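Local coordinates for hypothetical protein PH1109 (Pyrococcus horikoshii, PDB 2D59), which is of unknown function but belongs to the CoA-binding-domain family and has a Rossmann-like fold built round a five-stranded parallel sheet, at residues A[52-56]-A[74-78]; A[19-23]-A[49-53]; A[44-50]-A[133-138]; A[22-28]-A[78-84]. All coordinates share one frame; numbering follows the deposited sequence.

Interaction 4 is the core of the group: it joins strands 24-28 and 80-83, neighbours in the parallel sheet, mainly through backbone hydrogen bonds and aliphatic packing. Interaction 1, also largely buried, lays the loop before strand 80-83 over the edge strand 51-55 and shares I78 with interaction 4; K24 ties the two together through the hydroxyl of Y53. Interactions 2 and 3 are only partly buried and meet at Y50. In interaction 2 this tyrosine bonds to the end of helix 12-21, while in interaction 3 it joins an aromatic cluster between helices 37-47 and 133-141, where tyrosine, histidine and methionine replace the aliphatic chemistry of the sheet.

Interaction 1 (A[52-56]-A[74-78]); sequences VYPVN and IPDKI
Y53 and I74 both turn their CG-bearing branches (CG and CG1) away from the carbonyl carbon, with chi1 of -56° and -61°, and this brings the tyrosine ring across the isoleucine, near its methyls. The contact lies at the edge of the parallel sheet of a Rossmann-like fold, where the loop leading into strand 80-83 covers strand 51-55. Y53 and V55 face the loop. The terminal methyl I74 CD1 fits between these two residues of the strand, 3.7 Å from Y53 CB and 3.7 Å from V55 CG2, while its CG2 branch approaches the base of the ring. I78 slides past the tyrosine in the opposite direction, and its CD1 comes within 3.5 Å of Y53 CD2. I74 and I78, both from the loop, thus pack obliquely on the inner part of the ring, and the hydroxyl end reaches past them to polar partners. There the stronger partner of the hydroxyl is K24 of the adjacent strand. D76 adds a weak hydrogen bond, its carboxylate plane turned 81° from the ring, with Y53 OH 2.9 Å from D76 OD1.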
# COMPACT_ATOMS: atom_id res chain seq x y z
N VAL A 52 -6.69 -0.06 -8.09
CA VAL A 52 -5.36 0.45 -7.77
C VAL A 52 -5.04 1.78 -8.43
O VAL A 52 -5.10 1.91 -9.65
CB VAL A 52 -4.27 -0.58 -8.17
CG1 VAL A 52 -2.92 -0.14 -7.63
CG2 VAL A 52 -4.64 -1.96 -7.63
N TYR A 53 -4.71 2.76 -7.59
CA TYR A 53 -4.37 4.10 -8.04
C TYR A 53 -2.89 4.32 -7.72
O TYR A 53 -2.53 4.62 -6.58
CB TYR A 53 -5.25 5.11 -7.29
CG TYR A 53 -6.72 4.82 -7.47
CD1 TYR A 53 -7.41 5.25 -8.61
CD2 TYR A 53 -7.42 4.06 -6.54
CE1 TYR A 53 -8.74 4.92 -8.82
CE2 TYR A 53 -8.76 3.72 -6.73
CZ TYR A 53 -9.41 4.15 -7.87
OH TYR A 53 -10.73 3.81 -8.07
N PRO A 54 -2.02 4.16 -8.72
CA PRO A 54 -0.58 4.34 -8.51
C PRO A 54 -0.17 5.77 -8.19
O PRO A 54 -0.76 6.72 -8.69
CB PRO A 54 0.03 3.82 -9.81
CG PRO A 54 -1.02 4.16 -10.82
CD PRO A 54 -2.31 3.78 -10.12
N VAL A 55 0.84 5.89 -7.34
CA VAL A 55 1.37 7.19 -6.94
C VAL A 55 2.89 7.23 -7.10
O VAL A 55 3.61 6.42 -6.52
CB VAL A 55 1.04 7.51 -5.47
CG1 VAL A 55 1.72 8.81 -5.06
CG2 VAL A 55 -0.46 7.60 -5.27
N ASN A 56 3.36 8.19 -7.90
CA ASN A 56 4.78 8.38 -8.13
C ASN A 56 4.97 9.61 -9.01
O ASN A 56 4.59 9.61 -10.18
CB ASN A 56 5.40 7.17 -8.83
CG ASN A 56 6.92 7.18 -8.78
OD1 ASN A 56 7.55 8.23 -8.93
ND2 ASN A 56 7.52 6.02 -8.56
N ILE A 74 -5.38 11.93 -5.88
CA ILE A 74 -6.30 10.91 -6.34
C ILE A 74 -7.74 11.34 -6.08
O ILE A 74 -8.10 11.66 -4.95
CB ILE A 74 -6.04 9.57 -5.61
CG1 ILE A 74 -4.61 9.11 -5.91
CG2 ILE A 74 -7.05 8.52 -6.06
CD1 ILE A 74 -4.16 7.92 -5.08
N PRO A 75 -8.57 11.37 -7.13
CA PRO A 75 -9.98 11.77 -7.02
C PRO A 75 -10.83 10.84 -6.16
O PRO A 75 -11.60 11.28 -5.31
CB PRO A 75 -10.45 11.77 -8.48
CG PRO A 75 -9.20 12.00 -9.26
CD PRO A 75 -8.20 11.14 -8.53
N ASP A 76 -10.68 9.54 -6.40
CA ASP A 76 -11.44 8.53 -5.67
C ASP A 76 -10.98 8.31 -4.24
O ASP A 76 -9.86 8.67 -3.87
CB ASP A 76 -11.39 7.20 -6.44
CG ASP A 76 -12.03 7.31 -7.81
OD1 ASP A 76 -12.00 6.32 -8.57
OD2 ASP A 76 -12.56 8.39 -8.13
N LYS A 77 -11.85 7.72 -3.42
CA LYS A 77 -11.52 7.45 -2.03
C LYS A 77 -10.47 6.36 -1.96
O LYS A 77 -10.48 5.41 -2.75
CB LYS A 77 -12.77 7.02 -1.24
CG LYS A 77 -13.26 5.61 -1.52
CD LYS A 77 -14.05 5.51 -2.82
CE LYS A 77 -15.40 6.19 -2.72
NZ LYS A 77 -15.29 7.67 -2.61
N ILE A 78 -9.55 6.50 -1.01
CA ILE A 78 -8.48 5.53 -0.82
C ILE A 78 -8.61 4.93 0.57
O ILE A 78 -8.80 5.65 1.55
CB ILE A 78 -7.10 6.19 -0.96
CG1 ILE A 78 -6.90 6.63 -2.41
CG2 ILE A 78 -6.00 5.22 -0.56
CD1 ILE A 78 -6.99 5.48 -3.41

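Interaction 2 (A[19-23]-A[49-53]); sequences LTRYK and GYDVY
Y50 and L19 are joined by an unusually short hydrogen bond, in which the phenol reaches the last turn of a helix: Y50 OH donates to L19 O over 2.6 Å. The same carbonyl also accepts from K23 NZ at 3.0 Å, so a single backbone oxygen near the end of helix 12-21 is gripped by two side-chain donors. Within the Rossmann-like fold the contact joins the connection from this helix into strand 24-28, next to the edge strand, to the start of that edge strand, 51-55. The two donors arrive differently. The ammonium group lies in the carbonyl plane, whereas the hydroxyl is tilted 26° from it. K23 gets there by a bend at chi2 (-60°), beyond which its chain runs straight back toward the helix it follows. On the way it crosses the tyrosine obliquely, with K23 CD 3.7 Å from Y50 CE2. L19 O and Y22 O both lie at the rim of the Y50 ring, near its plane, and L19 CB approaches the hydroxyl. L19 also packs against helix 133-141, and Y50 against L45 of helix 37-47, so the bond lies where three helices approach the sheet. Beyond the ring the backbones draw together, and the CA atoms of K23 and Y50 are 5.0 Å apart. D51, whose carboxylate is paired with K24, begins the strand there with its amide directed at the K23 carbonyl: D51 N lies 2.8 Å from K23 O, although the position of that oxygen is less certain.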
# COMPACT_ATOMS: atom_id res chain seq x y z
N LEU A 19 -7.64 -7.33 3.44
CA LEU A 19 -7.57 -7.61 2.01
C LEU A 19 -8.95 -7.84 1.41
O LEU A 19 -9.16 -7.70 0.21
CB LEU A 19 -6.70 -8.85 1.76
CG LEU A 19 -5.21 -8.74 2.05
CD1 LEU A 19 -4.56 -10.12 1.95
CD2 LEU A 19 -4.57 -7.79 1.06
N THR A 20 -9.91 -8.18 2.26
CA THR A 20 -11.26 -8.45 1.79
C THR A 20 -12.15 -7.21 1.79
O THR A 20 -12.88 -6.97 0.83
CB THR A 20 -11.92 -9.54 2.66
OG1 THR A 20 -11.14 -10.74 2.57
CG2 THR A 20 -13.33 -9.82 2.18
N ARG A 21 -12.07 -6.42 2.85
CA ARG A 21 -12.91 -5.23 2.96
C ARG A 21 -12.44 -3.99 2.22
O ARG A 21 -13.25 -3.20 1.76
CB ARG A 21 -13.12 -4.90 4.44
CG ARG A 21 -13.83 -6.00 5.21
CD ARG A 21 -15.19 -6.33 4.61
NE ARG A 21 -15.90 -7.38 5.35
CZ ARG A 21 -15.47 -8.63 5.47
NH1 ARG A 21 -14.33 -9.01 4.91
NH2 ARG A 21 -16.18 -9.51 6.16
N TYR A 22 -11.12 -3.82 2.09
CA TYR A 22 -10.59 -2.65 1.40
C TYR A 22 -10.06 -2.99 0.01
O TYR A 22 -9.07 -3.71 -0.13
CB TYR A 22 -9.49 -2.01 2.25
CG TYR A 22 -9.96 -1.62 3.64
CD1 TYR A 22 -10.99 -0.71 3.81
CD2 TYR A 22 -9.37 -2.18 4.77
CE1 TYR A 22 -11.44 -0.35 5.09
CE2 TYR A 22 -9.80 -1.83 6.05
CZ TYR A 22 -10.84 -0.92 6.20
OH TYR A 22 -11.27 -0.58 7.46
N LYS A 23 -10.72 -2.45 -1.01
CA LYS A 23 -10.34 -2.68 -2.39
C LYS A 23 -9.75 -1.43 -3.05
O LYS A 23 -9.23 -1.51 -4.16
CB LYS A 23 -11.55 -3.14 -3.21
CG LYS A 23 -12.20 -4.42 -2.70
CD LYS A 23 -11.22 -5.58 -2.70
CE LYS A 23 -11.87 -6.85 -2.19
NZ LYS A 23 -10.92 -8.00 -2.14
N GLY A 49 -8.93 -8.04 -8.97
CA GLY A 49 -10.06 -7.16 -8.69
C GLY A 49 -9.91 -5.89 -7.88
O GLY A 49 -10.91 -5.21 -7.62
N TYR A 50 -8.69 -5.55 -7.47
CA TYR A 50 -8.50 -4.34 -6.69
C TYR A 50 -8.52 -3.07 -7.54
O TYR A 50 -8.17 -3.10 -8.72
CB TYR A 50 -7.17 -4.42 -5.93
CG TYR A 50 -7.19 -5.42 -4.79
CD1 TYR A 50 -6.97 -6.77 -5.02
CD2 TYR A 50 -7.47 -5.01 -3.49
CE1 TYR A 50 -7.02 -7.70 -3.98
CE2 TYR A 50 -7.52 -5.92 -2.44
CZ TYR A 50 -7.30 -7.26 -2.69
OH TYR A 50 -7.37 -8.16 -1.65
N ASP A 51 -8.97 -1.98 -6.94
CA ASP A 51 -8.99 -0.67 -7.61
C ASP A 51 -7.66 -0.06 -7.18
O ASP A 51 -7.51 0.38 -6.04
CB ASP A 51 -10.14 0.20 -7.09
CG ASP A 51 -11.49 -0.18 -7.70
OD1 ASP A 51 -12.52 0.31 -7.20
OD2 ASP A 51 -11.51 -0.96 -8.67
N VAL A 52 -6.69 -0.06 -8.09
CA VAL A 52 -5.36 0.45 -7.77
C VAL A 52 -5.04 1.78 -8.43
O VAL A 52 -5.10 1.91 -9.65
CB VAL A 52 -4.27 -0.58 -8.17
CG1 VAL A 52 -2.92 -0.14 -7.63
CG2 VAL A 52 -4.64 -1.96 -7.63
N TYR A 53 -4.71 2.76 -7.59
CA TYR A 53 -4.37 4.10 -8.04
C TYR A 53 -2.89 4.32 -7.72
O TYR A 53 -2.53 4.62 -6.58
CB TYR A 53 -5.25 5.11 -7.29
CG TYR A 53 -6.72 4.82 -7.47
CD1 TYR A 53 -7.41 5.25 -8.61
CD2 TYR A 53 -7.42 4.06 -6.54
CE1 TYR A 53 -8.74 4.92 -8.82
CE2 TYR A 53 -8.76 3.72 -6.73
CZ TYR A 53 -9.41 4.15 -7.87
OH TYR A 53 -10.73 3.81 -8.07

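Interaction 3 (A[44-50]-A[133-138]); sequences YLLEHGY and MMREHE
Y44 and M134 mark the closest backbone approach, their CA atoms 6.6 Å apart, where the end of helix 37-47 lies against the first turns of helix 133-141. The former helix closes in a Schellman motif: G49 takes positive phi as the C-prime residue, and Y50 N bonds back to L45 O. This turn lets H48 and Y50, beyond the helix end, face helix 133-141 together with Y44, and with H137 the three form an aromatic cluster. Y44 swings its ring anti to the backbone N (chi1 178°), between two partners. M134 CG makes a CH-pi contact over one face, 3.6 Å from the ring centroid, with its sulfur obliquely placed in a Met-aromatic contact. On the opposite face H48 ND1 lies over the ring centre, 3.5 Å above the plane, and is held there by its 2.9 Å hydrogen bond to Y44 O. At the ring edge Y44 OH and H137 ND1 share a hydrogen bond of 2.8 Å. The H137 ring, at 77° to that of Y50, places CD2 3.3 Å from Y50 OH, whose hydrogen-bond partner is L19 O. Deeper in, L45 CD1 meets M133 SD. Both faces of the Y44 ring are thus covered and its hydroxyl is tied to the other helix, which should leave the phenol little freedom to turn.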
# COMPACT_ATOMS: atom_id res chain seq x y z
N TYR A 44 -0.44 -7.89 -9.88
CA TYR A 44 -1.18 -8.95 -9.20
C TYR A 44 -2.50 -8.42 -8.63
O TYR A 44 -3.55 -9.05 -8.78
CB TYR A 44 -0.32 -9.54 -8.07
CG TYR A 44 -1.00 -10.62 -7.26
CD1 TYR A 44 -1.84 -10.29 -6.20
CD2 TYR A 44 -0.82 -11.96 -7.57
CE1 TYR A 44 -2.49 -11.28 -5.46
CE2 TYR A 44 -1.46 -12.96 -6.84
CZ TYR A 44 -2.29 -12.61 -5.79
OH TYR A 44 -2.94 -13.60 -5.08
N LEU A 45 -2.45 -7.25 -7.99
CA LEU A 45 -3.65 -6.66 -7.41
C LEU A 45 -4.68 -6.33 -8.48
O LEU A 45 -5.87 -6.58 -8.30
CB LEU A 45 -3.29 -5.40 -6.62
CG LEU A 45 -2.43 -5.62 -5.38
CD1 LEU A 45 -2.03 -4.28 -4.78
CD2 LEU A 45 -3.20 -6.46 -4.36
N LEU A 46 -4.24 -5.79 -9.61
CA LEU A 46 -5.17 -5.46 -10.68
C LEU A 46 -5.82 -6.74 -11.19
O LEU A 46 -7.02 -6.76 -11.47
CB LEU A 46 -4.43 -4.77 -11.83
CG LEU A 46 -3.98 -3.33 -11.57
CD1 LEU A 46 -3.13 -2.84 -12.73
CD2 LEU A 46 -5.19 -2.43 -11.38
N GLU A 47 -5.03 -7.80 -11.30
CA GLU A 47 -5.54 -9.08 -11.78
C GLU A 47 -6.47 -9.74 -10.78
O GLU A 47 -7.20 -10.67 -11.12
CB GLU A 47 -4.37 -10.01 -12.12
CG GLU A 47 -3.56 -9.55 -13.32
CD GLU A 47 -2.26 -10.32 -13.51
OE1 GLU A 47 -1.56 -10.06 -14.50
OE2 GLU A 47 -1.95 -11.17 -12.65
N HIS A 48 -6.48 -9.24 -9.55
CA HIS A 48 -7.35 -9.81 -8.53
C HIS A 48 -8.48 -8.89 -8.06
O HIS A 48 -8.92 -8.95 -6.90
CB HIS A 48 -6.51 -10.33 -7.36
CG HIS A 48 -5.83 -11.62 -7.66
ND1 HIS A 48 -4.66 -11.70 -8.39
CD2 HIS A 48 -6.20 -12.90 -7.39
CE1 HIS A 48 -4.34 -12.97 -8.56
NE2 HIS A 48 -5.26 -13.72 -7.97
N GLY A 49 -8.93 -8.04 -8.97
CA GLY A 49 -10.06 -7.16 -8.69
C GLY A 49 -9.91 -5.89 -7.88
O GLY A 49 -10.91 -5.21 -7.62
N TYR A 50 -8.69 -5.55 -7.47
CA TYR A 50 -8.50 -4.34 -6.69
C TYR A 50 -8.52 -3.07 -7.54
O TYR A 50 -8.17 -3.10 -8.72
CB TYR A 50 -7.17 -4.42 -5.93
CG TYR A 50 -7.19 -5.42 -4.79
CD1 TYR A 50 -6.97 -6.77 -5.02
CD2 TYR A 50 -7.47 -5.01 -3.49
CE1 TYR A 50 -7.02 -7.70 -3.98
CE2 TYR A 50 -7.52 -5.92 -2.44
CZ TYR A 50 -7.30 -7.26 -2.69
OH TYR A 50 -7.37 -8.16 -1.65
N MET A 133 1.48 -7.16 0.07
CA MET A 133 0.07 -7.37 -0.24
C MET A 133 -0.17 -8.59 -1.12
O MET A 133 -1.15 -9.31 -0.94
CB MET A 133 -0.53 -6.12 -0.90
CG MET A 133 -0.74 -4.96 0.06
SD MET A 133 -1.89 -3.71 -0.59
CE MET A 133 -3.49 -4.51 -0.22
N MET A 134 0.73 -8.82 -2.08
CA MET A 134 0.59 -9.97 -2.96
C MET A 134 0.84 -11.28 -2.22
O MET A 134 0.06 -12.23 -2.33
CB MET A 134 1.56 -9.87 -4.13
CG MET A 134 1.59 -11.11 -4.99
SD MET A 134 2.65 -10.92 -6.43
CE MET A 134 4.24 -11.17 -5.70
N ARG A 135 1.95 -11.33 -1.48
CA ARG A 135 2.30 -12.52 -0.72
C ARG A 135 1.19 -12.90 0.25
O ARG A 135 0.80 -14.06 0.34
CB ARG A 135 3.60 -12.29 0.06
CG ARG A 135 4.25 -13.58 0.54
CD ARG A 135 5.54 -13.85 -0.22
NE ARG A 135 6.66 -13.06 0.31
CZ ARG A 135 7.84 -12.94 -0.29
NH1 ARG A 135 8.80 -12.21 0.27
NH2 ARG A 135 8.06 -13.54 -1.45
N GLU A 136 0.69 -11.91 0.98
CA GLU A 136 -0.38 -12.14 1.94
C GLU A 136 -1.65 -12.62 1.25
O GLU A 136 -2.32 -13.54 1.71
CB GLU A 136 -0.67 -10.87 2.74
CG GLU A 136 0.45 -10.44 3.68
CD GLU A 136 0.86 -11.54 4.64
OE1 GLU A 136 1.77 -12.32 4.30
OE2 GLU A 136 0.26 -11.63 5.73
N HIS A 137 -1.99 -11.99 0.12
CA HIS A 137 -3.18 -12.38 -0.60
C HIS A 137 -3.06 -13.82 -1.07
O HIS A 137 -3.97 -14.63 -0.88
CB HIS A 137 -3.41 -11.45 -1.79
CG HIS A 137 -4.72 -11.66 -2.48
ND1 HIS A 137 -4.93 -12.68 -3.37
CD2 HIS A 137 -5.89 -10.99 -2.39
CE1 HIS A 137 -6.18 -12.63 -3.80
NE2 HIS A 137 -6.78 -11.61 -3.22
N GLU A 138 -1.92 -14.15 -1.67
CA GLU A 138 -1.70 -15.51 -2.15
C GLU A 138 -1.83 -16.57 -1.06
O GLU A 138 -2.52 -17.57 -1.25
CB GLU A 138 -0.30 -15.62 -2.78
CG GLU A 138 -0.20 -15.02 -4.17
CD GLU A 138 1.22 -15.10 -4.73
OE1 GLU A 138 1.39 -14.86 -5.94
OE2 GLU A 138 2.15 -15.40 -3.96

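Interaction 4 (A[22-28]-A[78-84]); sequences YKKIALV and IEVVDLF
E79 and K24 exchange the polar contacts that start this parallel strand pair. E79 OE1 accepts a bond from K24 N (3.0 Å, 163°), which meets it on the anti side, somewhat out of the carboxylate plane, and takes a weak second bond from K23 N. In return K24 O receives two amides, E79 N and V80 N, the latter at 3.0 Å. From there the ladder is regular: A26 N bonds to V80 O at 2.8 Å, D82 N to A26 O, V28 N to D82 O and F84 N to V28 O, while the two strand segments run parallel, inclined at 25°. Around this ladder lies the packing. E79 CB lies 3.5 Å from Y22 CD1, and the chain, extended beyond CG, carries CD to the edge of the Y22 ring, in its plane; V80 CG2 meets Y22 CB. On the face carrying A26 and V28, A26 CB is pressed against I78 CG2 at a tight 3.5 Å, and V28 CG2 touches V81 CG1. On the face carrying I25, L27 and D82, I25 CG2 lies beside D82 CB; past the strand end, F84 CE2 reaches L27 CG at 3.6 Å. The pair sits in the middle of the Rossmann-like sheet. Helix 87-100 covers V28, V81 and L83; helix 37-47 covers L27 and F84; and strand 104-107 flanks 80-83, with D82 hydrogen-bonded to Q108 just beyond it.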
# COMPACT_ATOMS: atom_id res chain seq x y z
N TYR A 22 -11.12 -3.82 2.09
CA TYR A 22 -10.59 -2.65 1.40
C TYR A 22 -10.06 -2.99 0.01
O TYR A 22 -9.07 -3.71 -0.13
CB TYR A 22 -9.49 -2.01 2.25
CG TYR A 22 -9.96 -1.62 3.64
CD1 TYR A 22 -10.99 -0.71 3.81
CD2 TYR A 22 -9.37 -2.18 4.77
CE1 TYR A 22 -11.44 -0.35 5.09
CE2 TYR A 22 -9.80 -1.83 6.05
CZ TYR A 22 -10.84 -0.92 6.20
OH TYR A 22 -11.27 -0.58 7.46
N LYS A 23 -10.72 -2.45 -1.01
CA LYS A 23 -10.34 -2.68 -2.39
C LYS A 23 -9.75 -1.43 -3.05
O LYS A 23 -9.23 -1.51 -4.16
CB LYS A 23 -11.55 -3.14 -3.21
CG LYS A 23 -12.20 -4.42 -2.70
CD LYS A 23 -11.22 -5.58 -2.70
CE LYS A 23 -11.87 -6.85 -2.19
NZ LYS A 23 -10.92 -8.00 -2.14
N LYS A 24 -9.83 -0.30 -2.36
CA LYS A 24 -9.30 0.97 -2.89
C LYS A 24 -7.87 1.15 -2.41
O LYS A 24 -7.62 1.56 -1.27
CB LYS A 24 -10.16 2.14 -2.40
CG LYS A 24 -11.66 1.92 -2.57
CD LYS A 24 -12.08 1.86 -4.02
CE LYS A 24 -11.98 3.23 -4.68
NZ LYS A 24 -12.50 3.19 -6.08
N ILE A 25 -6.92 0.85 -3.30
CA ILE A 25 -5.50 0.95 -2.96
C ILE A 25 -4.72 2.05 -3.66
O ILE A 25 -4.79 2.19 -4.88
CB ILE A 25 -4.74 -0.37 -3.28
CG1 ILE A 25 -5.56 -1.58 -2.86
CG2 ILE A 25 -3.38 -0.38 -2.58
CD1 ILE A 25 -6.55 -1.99 -3.90
N ALA A 26 -3.98 2.83 -2.88
CA ALA A 26 -3.12 3.86 -3.41
C ALA A 26 -1.75 3.20 -3.30
O ALA A 26 -1.28 2.91 -2.20
CB ALA A 26 -3.18 5.11 -2.55
N LEU A 27 -1.12 2.92 -4.44
CA LEU A 27 0.17 2.25 -4.42
C LEU A 27 1.29 3.25 -4.67
O LEU A 27 1.53 3.67 -5.81
CB LEU A 27 0.18 1.13 -5.46
CG LEU A 27 1.27 0.06 -5.34
CD1 LEU A 27 0.70 -1.31 -5.71
CD2 LEU A 27 2.45 0.43 -6.22
N VAL A 28 1.97 3.63 -3.59
CA VAL A 28 3.05 4.60 -3.61
C VAL A 28 4.38 3.98 -4.02
O VAL A 28 4.79 2.94 -3.49
CB VAL A 28 3.21 5.26 -2.23
CG1 VAL A 28 4.29 6.33 -2.28
CG2 VAL A 28 1.88 5.85 -1.79
N ILE A 78 -9.55 6.50 -1.01
CA ILE A 78 -8.48 5.53 -0.82
C ILE A 78 -8.61 4.93 0.57
O ILE A 78 -8.80 5.65 1.55
CB ILE A 78 -7.10 6.19 -0.96
CG1 ILE A 78 -6.90 6.63 -2.41
CG2 ILE A 78 -6.00 5.22 -0.56
CD1 ILE A 78 -6.99 5.48 -3.41
N GLU A 79 -8.52 3.61 0.65
CA GLU A 79 -8.63 2.93 1.93
C GLU A 79 -7.28 2.42 2.42
O GLU A 79 -6.96 2.52 3.60
CB GLU A 79 -9.62 1.77 1.81
CG GLU A 79 -10.98 2.20 1.27
CD GLU A 79 -11.87 1.03 0.89
OE1 GLU A 79 -11.40 0.15 0.14
OE2 GLU A 79 -13.04 1.01 1.32
N VAL A 80 -6.48 1.89 1.50
CA VAL A 80 -5.16 1.37 1.84
C VAL A 80 -4.04 2.08 1.08
O VAL A 80 -4.08 2.23 -0.14
CB VAL A 80 -5.04 -0.14 1.52
CG1 VAL A 80 -3.66 -0.66 1.93
CG2 VAL A 80 -6.13 -0.92 2.25
N VAL A 81 -3.03 2.53 1.82
CA VAL A 81 -1.88 3.18 1.21
C VAL A 81 -0.74 2.17 1.31
O VAL A 81 -0.17 1.94 2.38
CB VAL A 81 -1.50 4.48 1.95
CG1 VAL A 81 -0.27 5.10 1.30
CG2 VAL A 81 -2.66 5.46 1.88
N ASP A 82 -0.43 1.56 0.16
CA ASP A 82 0.59 0.53 0.04
C ASP A 82 1.93 1.17 -0.33
O ASP A 82 2.12 1.61 -1.46
CB ASP A 82 0.13 -0.45 -1.04
CG ASP A 82 0.93 -1.73 -1.05
OD1 ASP A 82 1.50 -2.09 -0.01
OD2 ASP A 82 0.95 -2.37 -2.12
N LEU A 83 2.85 1.21 0.63
CA LEU A 83 4.15 1.85 0.44
C LEU A 83 5.32 1.00 -0.06
O LEU A 83 5.67 -0.02 0.52
CB LEU A 83 4.59 2.52 1.75
CG LEU A 83 3.64 3.53 2.40
CD1 LEU A 83 4.11 3.79 3.82
CD2 LEU A 83 3.60 4.81 1.58
N PHE A 84 5.96 1.47 -1.13
CA PHE A 84 7.11 0.80 -1.70
C PHE A 84 8.36 1.68 -1.65
O PHE A 84 9.41 1.32 -2.17
CB PHE A 84 6.82 0.39 -3.15
CG PHE A 84 5.94 -0.82 -3.27
CD1 PHE A 84 6.49 -2.10 -3.25
CD2 PHE A 84 4.56 -0.68 -3.39
CE1 PHE A 84 5.67 -3.23 -3.34
CE2 PHE A 84 3.73 -1.80 -3.47
CZ PHE A 84 4.29 -3.07 -3.45